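Local coordinates for nucleotidyl transferase AbiEii/AbiGii toxin family protein (Mycobacterium tuberculosis, PDB 6Y56) that probably transfers nucleotides to an RNA target such as a tRNA acceptor stem, as the toxin of a toxin-antitoxin system, at residues 169-177 with 216-226. Sequence-based numbering, arbitrary orientation.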
loop_
_atom_site.group_PDB
_atom_site.type_symbol
_atom_site.label_atom_id
_atom_site.label_comp_id
_atom_site.label_asym_id
_atom_site.label_seq_id
_atom_site.Cartn_x
_atom_site.Cartn_y
_atom_site.Cartn_z
ATOM N N GLU A 169 -2.963 -0.175 -8.817
ATOM C CA GLU A 169 -1.561 -0.231 -8.420
ATOM C C GLU A 169 -1.166 -1.634 -7.974
ATOM O O GLU A 169 -0.066 -2.110 -8.289
ATOM C CB GLU A 169 -1.282 0.788 -7.313
ATOM C CG GLU A 169 -1.290 2.222 -7.812
ATOM C CD GLU A 169 -0.472 3.170 -6.959
ATOM O OE1 GLU A 169 -0.075 2.800 -5.834
ATOM O OE2 GLU A 169 -0.240 4.300 -7.422
ATOM N N LYS A 170 -2.050 -2.320 -7.256
ATOM C CA LYS A 170 -1.748 -3.687 -6.844
ATOM C C LYS A 170 -1.604 -4.595 -8.048
ATOM O O LYS A 170 -0.672 -5.404 -8.120
ATOM C CB LYS A 170 -2.850 -4.215 -5.926
ATOM C CG LYS A 170 -2.783 -3.724 -4.495
ATOM C CD LYS A 170 -1.676 -4.436 -3.735
ATOM C CE LYS A 170 -1.457 -3.767 -2.402
ATOM N NZ LYS A 170 -0.446 -4.522 -1.636
ATOM N N LEU A 171 -2.499 -4.448 -9.023
ATOM C CA LEU A 171 -2.422 -5.256 -10.231
ATOM C C LEU A 171 -1.181 -4.934 -11.048
ATOM O O LEU A 171 -0.630 -5.813 -11.728
ATOM C CB LEU A 171 -3.672 -5.009 -11.071
ATOM C CG LEU A 171 -4.986 -5.536 -10.504
ATOM C CD1 LEU A 171 -6.185 -4.937 -11.240
ATOM C CD2 LEU A 171 -4.988 -7.064 -10.556
ATOM N N ALA A 172 -0.753 -3.673 -11.026
ATOM C CA ALA A 172 0.443 -3.287 -11.763
ATOM C C ALA A 172 1.686 -3.947 -11.188
ATOM O O ALA A 172 2.575 -4.363 -11.936
ATOM C CB ALA A 172 0.582 -1.763 -11.772
ATOM N N ARG A 173 1.777 -4.053 -9.875
ATOM C CA ARG A 173 2.919 -4.768 -9.313
ATOM C C ARG A 173 2.783 -6.272 -9.499
ATOM O O ARG A 173 3.769 -6.952 -9.814
ATOM C CB ARG A 173 3.090 -4.432 -7.843
ATOM C CG ARG A 173 4.270 -5.190 -7.240
ATOM C CD ARG A 173 4.851 -4.454 -6.057
ATOM N NE ARG A 173 3.974 -4.557 -4.901
ATOM C CZ ARG A 173 4.100 -3.817 -3.808
ATOM N NH1 ARG A 173 5.060 -2.905 -3.735
ATOM N NH2 ARG A 173 3.261 -3.983 -2.795
ATOM N N TYR A 174 1.571 -6.804 -9.307
ATOM C CA TYR A 174 1.320 -8.231 -9.492
ATOM C C TYR A 174 1.738 -8.685 -10.878
ATOM O O TYR A 174 2.217 -9.814 -11.049
ATOM C CB TYR A 174 -0.173 -8.468 -9.277
ATOM C CG TYR A 174 -0.630 -9.885 -9.040
ATOM C CD1 TYR A 174 -0.408 -10.524 -7.828
ATOM C CD2 TYR A 174 -1.358 -10.555 -10.009
ATOM C CE1 TYR A 174 -0.871 -11.819 -7.612
ATOM C CE2 TYR A 174 -1.823 -11.834 -9.804
ATOM C CZ TYR A 174 -1.576 -12.457 -8.613
ATOM O OH TYR A 174 -2.048 -13.741 -8.430
ATOM N N ARG A 175 1.578 -7.816 -11.872
ATOM C CA ARG A 175 1.948 -8.128 -13.239
ATOM C C ARG A 175 3.451 -8.344 -13.382
ATOM O O ARG A 175 3.893 -9.051 -14.302
ATOM C CB ARG A 175 1.466 -6.966 -14.098
ATOM C CG ARG A 175 1.837 -7.032 -15.513
ATOM C CD ARG A 175 3.132 -6.308 -15.811
ATOM N NE ARG A 175 3.531 -6.798 -17.098
ATOM C CZ ARG A 175 4.510 -6.312 -17.836
ATOM N NH1 ARG A 175 4.743 -6.860 -19.015
ATOM N NH2 ARG A 175 5.234 -5.278 -17.416
ATOM N N ARG A 176 4.242 -7.714 -12.520
ATOM C CA ARG A 176 5.697 -7.771 -12.604
ATOM C C ARG A 176 6.299 -8.829 -11.695
ATOM O O ARG A 176 7.235 -9.529 -12.103
ATOM C CB ARG A 176 6.304 -6.408 -12.259
ATOM C CG ARG A 176 7.822 -6.454 -12.078
ATOM C CD ARG A 176 8.416 -5.081 -11.842
ATOM N NE ARG A 176 8.019 -4.551 -10.540
ATOM C CZ ARG A 176 8.635 -4.829 -9.395
ATOM N NH1 ARG A 176 9.698 -5.631 -9.370
ATOM N NH2 ARG A 176 8.185 -4.292 -8.264
ATOM N N VAL A 177 5.790 -8.955 -10.472
ATOM C CA VAL A 177 6.332 -9.886 -9.489
ATOM C C VAL A 177 5.195 -10.368 -8.597
ATOM O O VAL A 177 4.309 -9.596 -8.223
ATOM C CB VAL A 177 7.470 -9.228 -8.679
ATOM C CG1 VAL A 177 6.956 -8.023 -7.903
ATOM C CG2 VAL A 177 8.104 -10.233 -7.745
ATOM N N ARG A 216 10.609 -0.785 -15.061
ATOM C CA ARG A 216 10.274 -1.934 -14.222
ATOM C C ARG A 216 9.445 -2.936 -15.010
ATOM O O ARG A 216 8.447 -2.564 -15.625
ATOM C CB ARG A 216 9.453 -1.484 -13.013
ATOM C CG ARG A 216 10.228 -0.669 -12.003
ATOM C CD ARG A 216 11.143 -1.562 -11.182
ATOM N NE ARG A 216 11.798 -0.836 -10.093
ATOM C CZ ARG A 216 11.275 -0.653 -8.884
ATOM N NH1 ARG A 216 10.083 -1.147 -8.589
ATOM N NH2 ARG A 216 11.957 0.020 -7.961
ATOM N N GLY A 217 9.825 -4.205 -14.951
ATOM C CA GLY A 217 9.104 -5.218 -15.705
ATOM C C GLY A 217 9.606 -5.321 -17.131
ATOM O O GLY A 217 10.732 -4.935 -17.451
ATOM N N THR A 218 8.760 -5.875 -17.993
ATOM C CA THR A 218 9.077 -6.083 -19.398
ATOM C C THR A 218 7.943 -5.545 -20.261
ATOM O O THR A 218 6.833 -5.293 -19.785
ATOM C CB THR A 218 9.308 -7.572 -19.706
ATOM O OG1 THR A 218 8.131 -8.327 -19.379
ATOM C CG2 THR A 218 10.486 -8.123 -18.910
ATOM N N ARG A 219 8.222 -5.387 -21.546
ATOM C CA ARG A 219 7.174 -5.049 -22.491
ATOM C C ARG A 219 6.994 -6.206 -23.466
ATOM O O ARG A 219 7.943 -6.957 -23.720
ATOM C CB ARG A 219 7.520 -3.763 -23.257
ATOM C CG ARG A 219 8.866 -3.797 -23.957
ATOM C CD ARG A 219 9.031 -2.645 -24.934
ATOM N NE ARG A 219 8.880 -1.343 -24.300
ATOM C CZ ARG A 219 9.837 -0.730 -23.614
ATOM N NH1 ARG A 219 11.025 -1.300 -23.458
ATOM N NH2 ARG A 219 9.610 0.464 -23.083
ATOM N N PRO A 220 5.788 -6.401 -24.016
ATOM C CA PRO A 220 4.566 -5.631 -23.778
ATOM C C PRO A 220 3.824 -6.139 -22.562
ATOM O O PRO A 220 4.177 -7.172 -22.001
ATOM C CB PRO A 220 3.743 -5.934 -25.028
ATOM C CG PRO A 220 4.101 -7.350 -25.325
ATOM C CD PRO A 220 5.580 -7.443 -25.040
ATOM N N LEU A 221 2.811 -5.392 -22.137
ATOM C CA LEU A 221 1.873 -5.884 -21.141
ATOM C C LEU A 221 0.964 -6.914 -21.790
ATOM O O LEU A 221 0.367 -6.649 -22.835
ATOM C CB LEU A 221 1.027 -4.715 -20.625
ATOM C CG LEU A 221 -0.179 -5.087 -19.764
ATOM C CD1 LEU A 221 0.296 -5.829 -18.527
ATOM C CD2 LEU A 221 -1.018 -3.858 -19.397
ATOM N N ARG A 222 0.881 -8.092 -21.189
ATOM C CA ARG A 222 -0.037 -9.130 -21.626
ATOM C C ARG A 222 -0.962 -9.474 -20.473
ATOM O O ARG A 222 -0.543 -9.523 -19.315
ATOM C CB ARG A 222 0.718 -10.389 -22.051
ATOM C CG ARG A 222 1.732 -10.149 -23.144
ATOM C CD ARG A 222 2.371 -11.449 -23.589
ATOM N NE ARG A 222 3.079 -11.281 -24.849
ATOM C CZ ARG A 222 4.397 -11.157 -24.948
ATOM N NH1 ARG A 222 5.149 -11.186 -23.853
ATOM N NH2 ARG A 222 4.963 -11.004 -26.136
ATOM N N VAL A 223 -2.230 -9.730 -20.788
ATOM C CA VAL A 223 -3.169 -9.992 -19.705
ATOM C C VAL A 223 -2.800 -11.262 -18.943
ATOM O O VAL A 223 -3.060 -11.375 -17.738
ATOM C CB VAL A 223 -4.620 -9.993 -20.220
ATOM C CG1 VAL A 223 -5.567 -10.167 -19.071
ATOM C CG2 VAL A 223 -4.917 -8.693 -20.949
ATOM N N GLU A 224 -2.164 -12.224 -19.619
ATOM C CA GLU A 224 -1.702 -13.432 -18.946
ATOM C C GLU A 224 -0.663 -13.147 -17.874
ATOM O O GLU A 224 -0.458 -13.991 -16.998
ATOM C CB GLU A 224 -1.108 -14.413 -19.958
ATOM C CG GLU A 224 -2.121 -15.003 -20.921
ATOM C CD GLU A 224 -2.429 -14.088 -22.095
ATOM O OE1 GLU A 224 -1.751 -13.042 -22.244
ATOM O OE2 GLU A 224 -3.360 -14.420 -22.864
ATOM N N ASP A 225 0.010 -11.994 -17.933
ATOM C CA ASP A 225 0.929 -11.624 -16.859
ATOM C C ASP A 225 0.241 -11.668 -15.500
ATOM O O ASP A 225 0.881 -11.949 -14.481
ATOM C CB ASP A 225 1.475 -10.207 -17.073
ATOM C CG ASP A 225 2.254 -10.044 -18.373
ATOM O OD1 ASP A 225 2.615 -11.043 -19.025
ATOM O OD2 ASP A 225 2.516 -8.877 -18.754
ATOM N N VAL A 226 -1.057 -11.382 -15.460
ATOM C CA VAL A 226 -1.840 -11.432 -14.234
ATOM C C VAL A 226 -2.724 -12.673 -14.176
ATOM O O VAL A 226 -2.899 -13.258 -13.107
ATOM C CB VAL A 226 -2.679 -10.143 -14.079
ATOM C CG1 VAL A 226 -3.705 -10.284 -12.965
ATOM C CG2 VAL A 226 -1.780 -8.948 -13.833
HETATM O O HOH W 1 5.881 -3.754 -15.110
HETATM O O HOH W 2 4.121 -12.300 -14.669
#
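Arg-175, in segment 169-177, reaches to Asp-225 and Thr-218, tying the loop between helices 196-212 and 224-227 to the helical part of this AbiEii-type nucleotidyltransferase fold. It is a worked example of how a buried arginine can spend all five of its N-H groups. A bend at chi2 (-93°) turns the chain along the Asp-225 side chain, which runs beside it in the same direction. The guanidinium then grips Asp-225 OD2 side-on: Arg-175 NE lies 2.8 Å from that oxygen, and Arg-175 NH1 lies 3.0 Å from it. The second hydrogen of Arg-175 NH1 goes to Thr-218 O at 2.7 Å. Thr-218 O is also held end-on by Arg-175 NH2, at 2.9 Å. A water 2.8 Å from Arg-175 NH2 accepts the remaining N-H and donates a hydrogen bond to Arg-216 O. Both protein acceptors and the water lie at the guanidinium's edge, which fixes its rotation. Nearer its backbone, CG of Arg-175 packs 3.6 Å from CD1 of Leu-221. Separately, Val-226 CG1 meets Tyr-174 CD2 at 3.8 Å. Toward helix 180-189, Lys-170 and Arg-173 both form salt bridges to Asp-182. Asp-225 OD2 accepts three bonds in all; the third comes nearly straight (172°) from the backbone N of Arg-222, 3.0 Å from OD2 and well above the carboxylate plane.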